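PDB 3QWN: hypothetical nigD-like protein from Bacteroides caccae, which is of unproven function but, as a NigD-like protein, is probably an immunity protein (antitoxin) that protects its bacterial host. Local coordinates for residues L36-S45 with A68-Q76; V10-K18 with Q26-E34. All coordinates share one frame; numbering follows the deposited sequence.

In the fold
From the N terminus the chain runs up strand 13-19, turns, and comes back along strand 25-30, so contact 2 closes a short hairpin. It is complete before contact 1 opens. The next strand, 36-41, lies antiparallel on the other flank of strand 25-30, where the backbone N of Leu36 and of Val38 probably hydrogen-bonds to the carbonyl O of Leu28 and of Gln26. The chain then makes strand 52-63 before strand 68-77 returns to pair in parallel with 36-41, and contact 1 thereby closes the longer excursion. The two contacts stand in series, neither nested nor crossed, with centres about 9 Å apart. Strand 52-63 pairs with both 68-77 and 13-19, completing the five-stranded sheet of the N-terminal OB domain.

Contact 1. Residues L36-S45 with A68-Q76; sequences LTVSKDRTGS and ATAVIYSLQ
Ile72, Ala70 and Leu36 lie along one seam where strand 36-41 runs parallel to strand 68-77. Ile72 meets different partners with its two branches: with CG1 anti to its carbonyl carbon (chi1 -60°), its CD1 extends to Val38 and sits 3.7 Å from Val38 CG2, the two side chains crossing at about a right angle. Its other branch, CG2, lies against Asp41 OD1 and the methyl of Thr43, while Ile25 and Leu28 of strand 25-30 also touch Ile72. Ala70, a small residue, sets its CB on the same face as Val38, 4.1 Å from Leu36 CB, and Leu36 CD2 continues to Ala68.

The backbone bonds follow the parallel pattern. Ala70 N reaches Thr37 O at 2.9 Å, and Ile72 N donates to Lys40 O. At Ser39 the register slips by one residue, and its hydroxyl reaches across to the neighbouring strand: Ser39 OG and Thr69 OG1 are hydrogen-bonded at 2.8 Å. Past the bulge, poorly ordered Arg42 lies alongside Tyr73, its CD 3.7 Å from Tyr73 CE1 and the guanidinium and ring planes 52° apart; Tyr73 OH bonds to Glu60.

Asp41 closes the strand, its OD1 accepting from Thr43 N and, at 2.6 Å, from Thr43 OG1. The result is a bulged parallel strand pair whose first strand, 36-41, runs into an Asx turn, within the OB domain.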
loop_
_atom_site.group_PDB
_atom_site.type_symbol
_atom_site.label_atom_id
_atom_site.label_comp_id
_atom_site.label_asym_id
_atom_site.label_seq_id
_atom_site.Cartn_x
_atom_site.Cartn_y
_atom_site.Cartn_z
ATOM N N LEU A 36 -2.731 -12.946 15.421
ATOM C CA LEU A 36 -2.486 -14.366 15.578
ATOM C C LEU A 36 -1.040 -14.627 15.878
ATOM O O LEU A 36 -0.166 -13.999 15.276
ATOM C CB LEU A 36 -2.859 -15.136 14.304
ATOM C CG LEU A 36 -4.309 -15.211 13.898
ATOM C CD1 LEU A 36 -4.409 -15.521 12.429
ATOM C CD2 LEU A 36 -5.055 -16.250 14.712
ATOM N N THR A 37 -0.788 -15.562 16.798
ATOM C CA THR A 37 0.544 -16.053 17.106
ATOM C C THR A 37 0.971 -16.883 15.878
ATOM O O THR A 37 0.149 -17.631 15.351
ATOM C CB THR A 37 0.502 -16.867 18.414
ATOM O OG1 THR A 37 0.294 -15.991 19.518
ATOM C CG2 THR A 37 1.780 -17.654 18.654
ATOM N N VAL A 38 2.211 -16.718 15.400
ATOM C CA VAL A 38 2.746 -17.476 14.265
ATOM C C VAL A 38 3.298 -18.785 14.826
ATOM O O VAL A 38 4.376 -18.773 15.422
ATOM C CB VAL A 38 3.810 -16.676 13.458
ATOM C CG1 VAL A 38 4.518 -17.553 12.427
ATOM C CG2 VAL A 38 3.193 -15.449 12.792
ATOM N N SER A 39 2.588 -19.918 14.607
ATOM C CA SER A 39 3.033 -21.231 15.077
ATOM C C SER A 39 4.188 -21.764 14.208
ATOM O O SER A 39 5.007 -22.540 14.693
ATOM C CB SER A 39 1.874 -22.230 15.096
ATOM O OG SER A 39 1.184 -22.355 13.856
ATOM N N LYS A 40 4.261 -21.353 12.940
ATOM C CA LYS A 40 5.328 -21.791 12.057
ATOM C C LYS A 40 5.544 -20.769 10.936
ATOM O O LYS A 40 4.598 -20.387 10.261
ATOM C CB LYS A 40 5.010 -23.180 11.458
ATOM C CG LYS A 40 6.207 -23.898 10.838
ATOM C CD LYS A 40 5.796 -25.288 10.337
ATOM C CE LYS A 40 6.968 -26.102 9.845
ATOM N NZ LYS A 40 6.546 -27.450 9.384
ATOM N N ASP A 41 6.801 -20.330 10.760
ATOM C CA ASP A 41 7.201 -19.468 9.668
ATOM C C ASP A 41 8.039 -20.314 8.753
ATOM O O ASP A 41 9.240 -20.520 9.006
ATOM C CB ASP A 41 7.923 -18.189 10.124
ATOM C CG ASP A 41 8.423 -17.316 8.977
ATOM O OD1 ASP A 41 7.974 -17.512 7.833
ATOM O OD2 ASP A 41 9.275 -16.457 9.220
ATOM N N ARG A 42 7.395 -20.848 7.697
ATOM C CA ARG A 42 8.077 -21.724 6.747
ATOM C C ARG A 42 9.083 -20.954 5.862
ATOM O O ARG A 42 9.956 -21.588 5.282
ATOM C CB ARG A 42 7.085 -22.516 5.888
ATOM C CG ARG A 42 6.102 -23.326 6.712
ATOM C CD ARG A 42 5.745 -24.599 5.996
ATOM N NE ARG A 42 4.914 -25.460 6.831
ATOM C CZ ARG A 42 4.524 -26.683 6.487
ATOM N NH1 ARG A 42 4.902 -27.207 5.325
ATOM N NH2 ARG A 42 3.756 -27.394 7.301
ATOM N N THR A 43 9.015 -19.611 5.821
ATOM C CA THR A 43 9.928 -18.792 5.029
ATOM C C THR A 43 11.288 -18.611 5.729
ATOM O O THR A 43 12.263 -18.252 5.070
ATOM C CB THR A 43 9.315 -17.432 4.702
ATOM O OG1 THR A 43 9.303 -16.593 5.855
ATOM C CG2 THR A 43 7.934 -17.539 4.164
ATOM N N GLY A 44 11.335 -18.809 7.047
ATOM C CA GLY A 44 12.549 -18.585 7.823
ATOM C C GLY A 44 13.017 -17.140 7.738
ATOM O O GLY A 44 14.217 -16.880 7.699
ATOM N N SER A 45 12.069 -16.183 7.624
ATOM C CA SER A 45 12.353 -14.760 7.518
ATOM C C SER A 45 12.817 -14.201 8.846
ATOM O O SER A 45 12.558 -14.769 9.913
ATOM C CB SER A 45 11.127 -14.001 7.045
ATOM O OG SER A 45 10.815 -14.407 5.732
ATOM N N ALA A 68 -6.703 -20.213 17.257
ATOM C CA ALA A 68 -6.081 -20.431 15.954
ATOM C C ALA A 68 -4.655 -19.872 15.940
ATOM O O ALA A 68 -4.327 -18.979 16.719
ATOM C CB ALA A 68 -6.906 -19.763 14.860
ATOM N N THR A 69 -3.813 -20.373 15.041
ATOM C CA THR A 69 -2.448 -19.858 14.889
ATOM C C THR A 69 -2.223 -19.641 13.424
ATOM O O THR A 69 -3.006 -20.119 12.630
ATOM C CB THR A 69 -1.380 -20.774 15.528
ATOM O OG1 THR A 69 -1.410 -22.051 14.915
ATOM C CG2 THR A 69 -1.541 -20.923 17.029
ATOM N N ALA A 70 -1.199 -18.906 13.061
ATOM C CA ALA A 70 -0.872 -18.654 11.668
ATOM C C ALA A 70 0.371 -19.410 11.271
ATOM O O ALA A 70 1.328 -19.429 12.032
ATOM C CB ALA A 70 -0.656 -17.154 11.434
ATOM N N VAL A 71 0.357 -20.005 10.063
ATOM C CA VAL A 71 1.471 -20.670 9.385
ATOM C C VAL A 71 1.787 -19.808 8.152
ATOM O O VAL A 71 0.889 -19.594 7.323
ATOM C CB VAL A 71 1.188 -22.143 9.033
ATOM C CG1 VAL A 71 2.376 -22.752 8.276
ATOM C CG2 VAL A 71 0.928 -22.929 10.300
ATOM N N ILE A 72 3.018 -19.261 8.075
ATOM C CA ILE A 72 3.426 -18.384 6.979
ATOM C C ILE A 72 4.121 -19.201 5.912
ATOM O O ILE A 72 5.089 -19.900 6.193
ATOM C CB ILE A 72 4.312 -17.192 7.478
ATOM C CG1 ILE A 72 3.533 -16.323 8.494
ATOM C CG2 ILE A 72 4.862 -16.340 6.308
ATOM C CD1 ILE A 72 4.436 -15.403 9.325
ATOM N N TYR A 73 3.659 -19.066 4.673
ATOM C CA TYR A 73 4.233 -19.781 3.524
ATOM C C TYR A 73 5.082 -18.843 2.678
ATOM O O TYR A 73 6.066 -19.286 2.108
ATOM C CB TYR A 73 3.127 -20.454 2.678
ATOM C CG TYR A 73 2.456 -21.570 3.457
ATOM C CD1 TYR A 73 3.072 -22.814 3.608
ATOM C CD2 TYR A 73 1.235 -21.368 4.090
ATOM C CE1 TYR A 73 2.498 -23.815 4.396
ATOM C CE2 TYR A 73 0.643 -22.365 4.851
ATOM C CZ TYR A 73 1.278 -23.589 5.012
ATOM O OH TYR A 73 0.675 -24.581 5.763
ATOM N N SER A 74 4.724 -17.553 2.600
ATOM C CA SER A 74 5.538 -16.556 1.867
ATOM C C SER A 74 5.380 -15.183 2.469
ATOM O O SER A 74 4.372 -14.909 3.079
ATOM C CB SER A 74 5.245 -16.538 0.369
ATOM O OG SER A 74 4.088 -15.788 0.078
ATOM N N LEU A 75 6.416 -14.373 2.363
ATOM C CA LEU A 75 6.481 -12.989 2.819
ATOM C C LEU A 75 7.214 -12.173 1.832
ATOM O O LEU A 75 8.245 -12.612 1.326
ATOM C CB LEU A 75 7.202 -12.827 4.162
ATOM C CG LEU A 75 6.489 -13.181 5.439
ATOM C CD1 LEU A 75 7.472 -13.106 6.613
ATOM C CD2 LEU A 75 5.277 -12.279 5.703
ATOM N N GLN A 76 6.712 -10.974 1.564
ATOM C CA GLN A 76 7.421 -10.031 0.717
ATOM C C GLN A 76 7.039 -8.616 1.116
ATOM O O GLN A 76 5.997 -8.386 1.721
ATOM C CB GLN A 76 7.227 -10.295 -0.780
ATOM C CG GLN A 76 5.884 -9.911 -1.328
ATOM C CD GLN A 76 5.784 -10.332 -2.762
ATOM O OE1 GLN A 76 5.834 -11.526 -3.108
ATOM N NE2 GLN A 76 5.597 -9.359 -3.621
HETATM O O HOH W 1 -2.907 -17.193 18.311
#

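Contact 2. Residues V10-K18 with Q26-E34; sequences VKLEFVTVK and QTLIPDNGE
Strands 13-18 and 26-30 run antiparallel, their short axes at 155° and 4.6 Å apart at closest approach, as the two arms of the beta hairpin that begins the OB domain. Thr16 and Ile29 form a hydrogen-bonded pair, the bond from Ile29 N to Thr16 O being 2.7 Å long. Lys18 and Thr27 form the next such pair, but here Lys18 O also receives Gln26 N, so that Gln26 and Thr27 both face Lys18 in a classic beta bulge.

On one face of the sheet the side chains are apolar and buried. Leu28 has CG anti to its backbone N (chi1 -180°), which sends its two methyls toward Val15: CD1 lies 4.0 Å from Val15 CG2, and CD2 approaches the other branch, CG1. Val17 adds a looser contact with the same leucine. Leu75 of strand 68-77 touches Val17, so branched aliphatic residues suit this inward face.

The other face is more open. Lys18 lies side by side with Thr27, its CB 3.9 Å from Thr27 CB, and its extended chain then carries CE over to Ile29 CD1 at 3.5 Å. A long lysine can thus offer methylenes to its neighbours while taking its charge to the surface.

Toward Pro30 and Asp31 two waters knit the segments together. One water links Glu13 OE1, Phe14 O and Asp31 N; Glu13 OE1 also bonds to Tyr59. Asp31 forms a salt bridge to Arg54 through OD1. That same oxygen accepts from a second water 2.8 Å away, which also donates to Ile29 O and accepts from Thr16 OG1 at 3.0 Å.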
loop_
_atom_site.group_PDB
_atom_site.type_symbol
_atom_site.label_atom_id
_atom_site.label_comp_id
_atom_site.label_asym_id
_atom_site.label_seq_id
_atom_site.Cartn_x
_atom_site.Cartn_y
_atom_site.Cartn_z
ATOM N N VAL A 10 0.834 -17.406 -6.401
ATOM C CA VAL A 10 0.540 -17.459 -4.967
ATOM C C VAL A 10 -0.390 -16.298 -4.595
ATOM O O VAL A 10 -0.148 -15.150 -4.986
ATOM C CB VAL A 10 1.831 -17.446 -4.114
ATOM N N LYS A 11 -1.468 -16.615 -3.861
ATOM C CA LYS A 11 -2.442 -15.649 -3.365
ATOM C C LYS A 11 -1.814 -14.922 -2.162
ATOM O O LYS A 11 -1.384 -15.564 -1.203
ATOM C CB LYS A 11 -3.766 -16.358 -2.999
ATOM C CG LYS A 11 -4.973 -15.422 -2.903
ATOM N N LEU A 12 -1.715 -13.589 -2.236
ATOM C CA LEU A 12 -1.086 -12.748 -1.222
ATOM C C LEU A 12 -2.064 -11.814 -0.565
ATOM O O LEU A 12 -2.919 -11.252 -1.229
ATOM C CB LEU A 12 0.033 -11.927 -1.870
ATOM C CG LEU A 12 1.258 -12.687 -2.399
ATOM C CD1 LEU A 12 2.224 -11.719 -3.040
ATOM C CD2 LEU A 12 1.981 -13.447 -1.281
ATOM N N GLU A 13 -1.919 -11.615 0.724
ATOM C CA GLU A 13 -2.748 -10.701 1.514
ATOM C C GLU A 13 -1.904 -9.587 2.150
ATOM O O GLU A 13 -0.744 -9.816 2.463
ATOM C CB GLU A 13 -3.417 -11.466 2.653
ATOM C CG GLU A 13 -4.724 -12.165 2.334
ATOM C CD GLU A 13 -5.346 -12.833 3.552
ATOM O OE1 GLU A 13 -5.574 -12.153 4.591
ATOM O OE2 GLU A 13 -5.539 -14.071 3.475
ATOM N N PHE A 14 -2.506 -8.415 2.380
ATOM C CA PHE A 14 -1.930 -7.278 3.109
ATOM C C PHE A 14 -2.065 -7.616 4.568
ATOM O O PHE A 14 -3.188 -7.830 5.041
ATOM C CB PHE A 14 -2.701 -5.952 2.775
ATOM C CG PHE A 14 -2.450 -5.357 1.405
ATOM C CD1 PHE A 14 -2.976 -5.951 0.260
ATOM C CD2 PHE A 14 -1.675 -4.208 1.257
ATOM C CE1 PHE A 14 -2.695 -5.427 -1.011
ATOM C CE2 PHE A 14 -1.422 -3.670 -0.012
ATOM C CZ PHE A 14 -1.954 -4.269 -1.134
ATOM N N VAL A 15 -0.949 -7.713 5.281
ATOM C CA VAL A 15 -0.920 -8.037 6.722
ATOM C C VAL A 15 0.154 -7.195 7.386
ATOM O O VAL A 15 0.958 -6.503 6.718
ATOM C CB VAL A 15 -0.674 -9.574 7.005
ATOM C CG1 VAL A 15 -1.778 -10.471 6.419
ATOM C CG2 VAL A 15 0.718 -10.038 6.548
ATOM N N THR A 16 0.174 -7.277 8.716
ATOM C CA THR A 16 1.219 -6.722 9.564
ATOM C C THR A 16 1.902 -7.913 10.260
ATOM O O THR A 16 1.228 -8.848 10.676
ATOM C CB THR A 16 0.672 -5.668 10.532
ATOM O OG1 THR A 16 0.019 -4.651 9.780
ATOM C CG2 THR A 16 1.768 -5.021 11.363
ATOM N N VAL A 17 3.214 -7.928 10.297
ATOM C CA VAL A 17 3.947 -8.975 11.020
ATOM C C VAL A 17 4.776 -8.306 12.106
ATOM O O VAL A 17 5.200 -7.168 11.931
ATOM C CB VAL A 17 4.812 -9.914 10.138
ATOM C CG1 VAL A 17 3.954 -10.765 9.230
ATOM C CG2 VAL A 17 5.868 -9.140 9.341
ATOM N N LYS A 18 4.986 -9.002 13.232
ATOM C CA LYS A 18 5.839 -8.564 14.331
ATOM C C LYS A 18 6.867 -9.633 14.582
ATOM O O LYS A 18 6.577 -10.838 14.454
ATOM C CB LYS A 18 5.062 -8.269 15.634
ATOM C CG LYS A 18 3.782 -7.463 15.445
ATOM C CD LYS A 18 3.287 -6.807 16.728
ATOM C CE LYS A 18 2.157 -5.857 16.356
ATOM N NZ LYS A 18 1.439 -5.272 17.523
ATOM N N GLN A 26 6.752 -13.633 14.958
ATOM C CA GLN A 26 6.021 -14.252 16.057
ATOM C C GLN A 26 4.550 -13.976 15.961
ATOM O O GLN A 26 3.760 -14.718 16.537
ATOM C CB GLN A 26 6.545 -13.743 17.419
ATOM C CG GLN A 26 8.058 -13.682 17.581
ATOM C CD GLN A 26 8.708 -14.937 18.125
ATOM O OE1 GLN A 26 9.494 -14.864 19.083
ATOM N NE2 GLN A 26 8.483 -16.099 17.482
ATOM N N THR A 27 4.181 -12.897 15.265
ATOM C CA THR A 27 2.805 -12.435 15.131
ATOM C C THR A 27 2.487 -11.985 13.722
ATOM O O THR A 27 3.306 -11.343 13.081
ATOM C CB THR A 27 2.595 -11.286 16.101
ATOM O OG1 THR A 27 2.778 -11.839 17.393
ATOM C CG2 THR A 27 1.208 -10.635 15.992
ATOM N N LEU A 28 1.260 -12.283 13.281
ATOM C CA LEU A 28 0.705 -11.905 11.998
ATOM C C LEU A 28 -0.647 -11.281 12.300
ATOM O O LEU A 28 -1.420 -11.841 13.061
ATOM C CB LEU A 28 0.627 -13.126 11.025
ATOM C CG LEU A 28 0.069 -12.804 9.668
ATOM C CD1 LEU A 28 0.786 -13.528 8.583
ATOM C CD2 LEU A 28 -1.396 -13.015 9.626
ATOM N N ILE A 29 -0.905 -10.087 11.784
ATOM C CA ILE A 29 -2.163 -9.395 12.065
ATOM C C ILE A 29 -2.860 -9.176 10.742
ATOM O O ILE A 29 -2.451 -8.318 9.949
ATOM C CB ILE A 29 -2.043 -8.094 12.900
ATOM C CG1 ILE A 29 -1.051 -8.261 14.072
ATOM C CG2 ILE A 29 -3.425 -7.660 13.385
ATOM C CD1 ILE A 29 -0.639 -7.054 14.641
ATOM N N PRO A 30 -3.883 -10.017 10.461
ATOM C CA PRO A 30 -4.641 -9.845 9.211
ATOM C C PRO A 30 -5.384 -8.519 9.217
ATOM O O PRO A 30 -5.617 -7.953 10.276
ATOM C CB PRO A 30 -5.625 -11.027 9.218
ATOM C CG PRO A 30 -5.198 -11.924 10.323
ATOM C CD PRO A 30 -4.487 -11.067 11.313
ATOM N N ASP A 31 -5.748 -8.013 8.047
ATOM C CA ASP A 31 -6.495 -6.760 7.993
ATOM C C ASP A 31 -7.938 -6.981 8.474
ATOM O O ASP A 31 -8.489 -6.153 9.198
ATOM C CB ASP A 31 -6.459 -6.210 6.559
ATOM C CG ASP A 31 -5.284 -5.298 6.238
ATOM O OD1 ASP A 31 -4.337 -5.226 7.064
ATOM O OD2 ASP A 31 -5.329 -4.630 5.181
ATOM N N ASN A 32 -8.500 -8.155 8.130
ATOM C CA ASN A 32 -9.871 -8.602 8.398
ATOM C C ASN A 32 -10.099 -9.196 9.814
ATOM O O ASN A 32 -11.243 -9.218 10.262
ATOM C CB ASN A 32 -10.311 -9.638 7.325
ATOM C CG ASN A 32 -9.290 -10.726 6.938
ATOM O OD1 ASN A 32 -8.593 -11.331 7.773
ATOM N ND2 ASN A 32 -9.230 -11.047 5.650
ATOM N N GLY A 33 -9.053 -9.662 10.496
ATOM C CA GLY A 33 -9.208 -10.289 11.803
ATOM C C GLY A 33 -8.287 -9.825 12.907
ATOM O O GLY A 33 -7.603 -8.801 12.793
ATOM N N GLU A 34 -8.317 -10.564 14.017
ATOM C CA GLU A 34 -7.530 -10.303 15.210
ATOM C C GLU A 34 -6.115 -10.878 15.024
ATOM O O GLU A 34 -5.900 -11.741 14.174
ATOM C CB GLU A 34 -8.250 -10.946 16.416
ATOM C CG GLU A 34 -8.381 -10.047 17.642
ATOM C CD GLU A 34 -9.390 -8.917 17.548
ATOM O OE1 GLU A 34 -10.604 -9.203 17.429
ATOM O OE2 GLU A 34 -8.965 -7.741 17.618
HETATM O O HOH W 2 -5.268 -9.703 5.532
HETATM O O HOH W 3 -2.860 -5.328 9.412
#